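Local coordinates for UDP-glucose 4-epimerase (Campylobacter jejuni subsp. jejuni serotype O:2, PDB 7K3P), which interconverts UDP-glucose and UDP-galactose, and probably their N-acetylated counterparts, by epimerisation at C4 with a bound NAD, at residues T32-F36 and S253-L259; F183-I187 and L262-E266. The protein carries 2 engineered substitutions. All coordinates share one frame; numbering follows the deposited sequence.

Interaction 1 (T32-F36 and S253-L259)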
loop_
_atom_site.group_PDB
_atom_site.type_symbol
_atom_site.label_atom_id
_atom_site.label_comp_id
_atom_site.label_asym_id
_atom_site.label_seq_id
_atom_site.Cartn_x
_atom_site.Cartn_y
_atom_site.Cartn_z
ATOM N N THR A 32 17.987 -20.638 -1.003
ATOM C CA THR A 32 18.732 -19.641 -0.253
ATOM C C THR A 32 19.110 -20.226 1.110
ATOM O O THR A 32 20.200 -19.971 1.644
ATOM C CB THR A 32 17.911 -18.347 -0.093
ATOM O OG1 THR A 32 17.664 -17.777 -1.388
ATOM C CG2 THR A 32 18.647 -17.324 0.775
ATOM N N LEU A 33 18.200 -21.016 1.669
ATOM C CA LEU A 33 18.468 -21.723 2.918
ATOM C C LEU A 33 19.710 -22.599 2.781
ATOM O O LEU A 33 20.615 -22.537 3.619
ATOM C CB LEU A 33 17.267 -22.590 3.305
ATOM C CG LEU A 33 17.493 -23.551 4.478
ATOM C CD1 LEU A 33 17.815 -22.763 5.736
ATOM C CD2 LEU A 33 16.275 -24.472 4.682
ATOM N N ARG A 34 19.751 -23.406 1.720
ATOM C CA ARG A 34 20.877 -24.314 1.481
ATOM C C ARG A 34 22.208 -23.558 1.452
ATOM O O ARG A 34 23.197 -23.989 2.060
ATOM C CB ARG A 34 20.668 -25.102 0.183
ATOM C CG ARG A 34 21.785 -26.083 -0.156
ATOM C CD ARG A 34 21.432 -26.926 -1.374
ATOM N NE ARG A 34 20.168 -27.647 -1.196
ATOM C CZ ARG A 34 20.068 -28.903 -0.761
ATOM N NH1 ARG A 34 21.159 -29.597 -0.453
ATOM N NH2 ARG A 34 18.871 -29.465 -0.631
ATOM N N GLN A 35 22.228 -22.421 0.762
ATOM C CA GLN A 35 23.431 -21.594 0.696
ATOM C C GLN A 35 23.812 -20.963 2.032
ATOM O O GLN A 35 25.001 -20.838 2.345
ATOM C CB GLN A 35 23.278 -20.506 -0.369
ATOM C CG GLN A 35 23.052 -21.054 -1.776
ATOM C CD GLN A 35 23.090 -19.954 -2.818
ATOM O OE1 GLN A 35 23.503 -18.835 -2.526
ATOM N NE2 GLN A 35 22.649 -20.266 -4.035
ATOM N N PHE A 36 22.817 -20.542 2.809
ATOM C CA PHE A 36 23.079 -19.958 4.131
ATOM C C PHE A 36 23.669 -20.976 5.119
ATOM O O PHE A 36 24.410 -20.608 6.035
ATOM C CB PHE A 36 21.806 -19.343 4.733
ATOM C CG PHE A 36 21.726 -17.843 4.594
ATOM C CD1 PHE A 36 22.676 -17.024 5.182
ATOM C CD2 PHE A 36 20.690 -17.252 3.879
ATOM C CE1 PHE A 36 22.600 -15.638 5.048
ATOM C CE2 PHE A 36 20.603 -15.867 3.760
ATOM C CZ PHE A 36 21.560 -15.064 4.341
ATOM N N SER A 253 21.820 -16.568 -4.330
ATOM C CA SER A 253 23.085 -16.010 -3.854
ATOM C C SER A 253 23.018 -14.488 -3.727
ATOM O O SER A 253 23.667 -13.887 -2.863
ATOM C CB SER A 253 24.264 -16.458 -4.749
ATOM O OG SER A 253 24.174 -15.884 -6.045
ATOM N N ALA A 254 22.209 -13.845 -4.565
ATOM C CA ALA A 254 22.093 -12.379 -4.493
ATOM C C ALA A 254 21.458 -11.918 -3.189
ATOM O O ALA A 254 21.658 -10.784 -2.750
ATOM C CB ALA A 254 21.304 -11.830 -5.691
ATOM N N HIS A 255 20.661 -12.785 -2.574
ATOM C CA HIS A 255 20.059 -12.426 -1.295
ATOM C C HIS A 255 21.138 -12.441 -0.196
ATOM O O HIS A 255 21.170 -11.563 0.672
ATOM C CB HIS A 255 18.880 -13.353 -0.989
ATOM C CG HIS A 255 17.625 -12.984 -1.723
ATOM N ND1 HIS A 255 17.446 -13.227 -3.071
ATOM C CD2 HIS A 255 16.495 -12.366 -1.299
ATOM C CE1 HIS A 255 16.249 -12.795 -3.437
ATOM N NE2 HIS A 255 15.651 -12.270 -2.384
ATOM N N LEU A 256 22.040 -13.421 -0.266
ATOM C CA LEU A 256 23.194 -13.449 0.631
ATOM C C LEU A 256 24.034 -12.205 0.393
ATOM O O LEU A 256 24.403 -11.502 1.339
ATOM C CB LEU A 256 24.024 -14.725 0.419
ATOM C CG LEU A 256 23.565 -15.972 1.175
ATOM C CD1 LEU A 256 22.279 -16.567 0.577
ATOM C CD2 LEU A 256 24.684 -17.026 1.221
ATOM N N ALA A 257 24.302 -11.898 -0.877
ATOM C CA ALA A 257 25.094 -10.709 -1.183
ATOM C C ALA A 257 24.442 -9.437 -0.650
ATOM O O ALA A 257 25.143 -8.528 -0.213
ATOM C CB ALA A 257 25.382 -10.600 -2.691
ATOM N N ALA A 258 23.105 -9.373 -0.685
ATOM C CA ALA A 258 22.358 -8.195 -0.203
ATOM C C ALA A 258 22.527 -8.015 1.302
ATOM O O ALA A 258 22.606 -6.895 1.811
ATOM C CB ALA A 258 20.855 -8.332 -0.542
ATOM N N LEU A 259 22.532 -9.131 2.019
ATOM C CA LEU A 259 22.729 -9.085 3.466
ATOM C C LEU A 259 24.147 -8.610 3.766
ATOM O O LEU A 259 24.347 -7.704 4.584
ATOM C CB LEU A 259 22.476 -10.458 4.093
ATOM C CG LEU A 259 22.688 -10.488 5.605
ATOM C CD1 LEU A 259 21.920 -9.343 6.251
ATOM C CD2 LEU A 259 22.265 -11.829 6.182
#
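Phe36 and Leu256 meet in a helix-helix packing contact on one face of the Rossmann-type parallel sheet, where helix 27-37, which begins within what is probably the glycine-rich NAD-binding motif, lies beside helix 248-261. The short axes approach to 9.5 Å at a crossing angle of -55°. Leu256 buries the most surface here. Its CG sits over the middle of the Phe36 ring in a CH-pi contact, 3.8 Å from the centroid and 10° off the ring normal. From there its two methyls part: CD1 reaches Thr32 CG2 at 3.7 Å, and CD2 turns to the backbone O and CB of Gln35. Leu259, its CG anti to the backbone N (chi1 179°), brings CD2 to the edge of the same ring, while strand 18-22 packs against Phe36 through Ile19 and Ile21. Flanking polar bonds add to the packing: Thr32 OG1 bonds to Ile28 O in its own helix and to Ser252 OG of helix 248-261, and Ser253 OG to Trp323 NE1. His255, nearer the NAD, is held by Ile251 O and Ser136 OG. The extended side chain of Gln35 gives its NE2 to Asp249 O and lays OE1 against the backbone of Ser253, 3.1 Å from its CA.

Interaction 2 (F183-I187 and L262-E266)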
loop_
_atom_site.group_PDB
_atom_site.type_symbol
_atom_site.label_atom_id
_atom_site.label_comp_id
_atom_site.label_asym_id
_atom_site.label_seq_id
_atom_site.Cartn_x
_atom_site.Cartn_y
_atom_site.Cartn_z
ATOM N N PHE A 183 17.282 1.288 11.171
ATOM C CA PHE A 183 16.646 0.174 10.470
ATOM C C PHE A 183 17.040 0.177 8.993
ATOM O O PHE A 183 16.696 1.116 8.262
ATOM C CB PHE A 183 15.108 0.239 10.619
ATOM C CG PHE A 183 14.376 -0.812 9.825
ATOM C CD1 PHE A 183 14.278 -2.116 10.296
ATOM C CD2 PHE A 183 13.772 -0.488 8.609
ATOM C CE1 PHE A 183 13.594 -3.099 9.567
ATOM C CE2 PHE A 183 13.089 -1.454 7.868
ATOM C CZ PHE A 183 12.999 -2.759 8.340
ATOM N N LYS A 184 17.737 -0.877 8.560
ATOM C CA LYS A 184 18.229 -0.981 7.181
ATOM C C LYS A 184 17.476 -2.023 6.357
ATOM O O LYS A 184 17.272 -3.163 6.791
ATOM C CB LYS A 184 19.720 -1.348 7.150
ATOM C CG LYS A 184 20.704 -0.272 7.617
ATOM C CD LYS A 184 22.119 -0.801 7.343
ATOM C CE LYS A 184 23.228 0.141 7.785
ATOM N NZ LYS A 184 24.535 -0.570 7.582
ATOM N N HIS A 185 17.097 -1.640 5.146
ATOM C CA HIS A 185 16.404 -2.556 4.255
ATOM C C HIS A 185 17.149 -2.637 2.934
ATOM O O HIS A 185 17.714 -1.650 2.475
ATOM C CB HIS A 185 14.965 -2.093 4.004
ATOM C CG HIS A 185 14.854 -0.830 3.204
ATOM N ND1 HIS A 185 14.777 0.416 3.792
ATOM C CD2 HIS A 185 14.791 -0.619 1.863
ATOM C CE1 HIS A 185 14.669 1.339 2.848
ATOM N NE2 HIS A 185 14.679 0.742 1.672
ATOM N N CYS A 186 17.152 -3.819 2.334
ATOM C CA CYS A 186 17.621 -3.949 0.974
ATOM C C CYS A 186 16.551 -4.657 0.159
ATOM O O CYS A 186 16.182 -5.789 0.459
ATOM C CB CYS A 186 18.916 -4.749 0.929
ATOM S SG CYS A 186 19.716 -4.677 -0.693
ATOM N N ILE A 187 16.050 -3.979 -0.864
ATOM C CA ILE A 187 14.999 -4.536 -1.698
ATOM C C ILE A 187 15.575 -5.114 -2.978
ATOM O O ILE A 187 16.351 -4.446 -3.672
ATOM C CB ILE A 187 13.976 -3.457 -2.069
ATOM C CG1 ILE A 187 13.158 -3.060 -0.832
ATOM C CG2 ILE A 187 13.067 -3.964 -3.210
ATOM C CD1 ILE A 187 12.605 -1.634 -0.906
ATOM N N LEU A 262 24.524 -4.920 3.502
ATOM C CA LEU A 262 23.973 -4.087 4.587
ATOM C C LEU A 262 24.888 -3.965 5.830
ATOM O O LEU A 262 24.576 -3.211 6.767
ATOM C CB LEU A 262 22.564 -4.561 5.004
ATOM C CG LEU A 262 21.381 -4.226 4.077
ATOM C CD1 LEU A 262 20.048 -4.686 4.686
ATOM C CD2 LEU A 262 21.319 -2.732 3.777
ATOM N N LYS A 263 26.002 -4.699 5.855
ATOM C CA LYS A 263 26.941 -4.590 6.983
ATOM C C LYS A 263 27.492 -3.171 7.147
ATOM O O LYS A 263 27.456 -2.608 8.239
ATOM C CB LYS A 263 28.095 -5.588 6.857
ATOM C CG LYS A 263 27.727 -7.029 7.218
ATOM C CD LYS A 263 28.964 -7.931 7.372
ATOM C CE LYS A 263 29.964 -7.363 8.387
ATOM N NZ LYS A 263 31.093 -8.301 8.687
ATOM N N GLU A 264 27.983 -2.584 6.059
ATOM C CA GLU A 264 28.637 -1.274 6.138
ATOM C C GLU A 264 27.921 -0.234 5.300
ATOM O O GLU A 264 28.318 0.937 5.264
ATOM C CB GLU A 264 30.083 -1.364 5.642
ATOM C CG GLU A 264 30.804 -2.653 5.999
ATOM C CD GLU A 264 31.367 -2.627 7.399
ATOM O OE1 GLU A 264 31.102 -1.637 8.124
ATOM O OE2 GLU A 264 32.073 -3.595 7.769
ATOM N N ASN A 265 26.872 -0.661 4.610
ATOM C CA ASN A 265 26.217 0.227 3.671
ATOM C C ASN A 265 24.786 0.544 4.056
ATOM O O ASN A 265 24.174 -0.171 4.849
ATOM C CB ASN A 265 26.304 -0.351 2.261
ATOM C CG ASN A 265 27.738 -0.457 1.785
ATOM O OD1 ASN A 265 28.377 0.557 1.516
ATOM N ND2 ASN A 265 28.261 -1.682 1.714
ATOM N N GLU A 266 24.275 1.637 3.502
ATOM C CA GLU A 266 22.940 2.109 3.839
ATOM C C GLU A 266 21.866 1.346 3.057
ATOM O O GLU A 266 22.178 0.459 2.248
ATOM C CB GLU A 266 22.830 3.612 3.587
ATOM C CG GLU A 266 23.569 4.451 4.619
ATOM C CD GLU A 266 22.971 4.327 6.021
ATOM O OE1 GLU A 266 22.151 5.198 6.390
ATOM O OE2 GLU A 266 23.319 3.367 6.751
#
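Lys184 reaches from the start of strand 184-189 into the loop 262-266, and its ammonium group is gripped by two backbone carbonyls. NZ donates to Leu262 O and to Asn265 O, each at 2.8 Å, and in both cases the nitrogen stands above the carbonyl plane, 35° and 45° out of it. The chain is extended beyond CG, which carries the charge across the loop and lays CD and CE alongside the Asn265 carbonyl, CE being 3.1 Å from that O. Closer to the strand the contact is apolar and well buried. Leu262 points its isobutyl end at the strand: CD1 packs on Cys186 CB at 3.9 Å and on the backbone N of Cys186, while CD2 lies 4.0 Å from Lys184 CB.

The outer side is looser. Glu266 bends back at chi2 (-65°) and crosses the lysine at about a right angle, yet its OE2 stays 4.2 Å from Lys184 NZ, beyond salt-bridge range, so it probably adds only a diffuse attraction. Lys263 and Glu264 point away from the strand and are exposed to solvent. Asn265 instead turns its ND2 to Tyr261 O, and Tyr261 OH bonds to Glu266 O. The loop thus ties the end of helix 248-261 to the entry of strand 268-271, outermost within this chain and next to 184-189: the helix-to-strand connection of a Rossmann-type parallel sheet.

The two interactions lie about 15 Å apart, centre to centre, in the NAD-binding part of the fold, and share one connection: helix 248-261 supplies the second segment of interaction 1, and the loop that follows it supplies that of interaction 2. Along the chain the order is 32-36, 183-187, 253-259, 262-266, so the contacts interleave. Their direct junction is Ala258 CB against Cys186 SG, 3.8 Å apart. Interaction 1 sets the helix against helix 27-37 near the cofactor; interaction 2 anchors its exit onto strand 184-189, next to strand 268-271. Together they hold helix 248-261 and its loop against a helix and a strand that come earlier in the sequence.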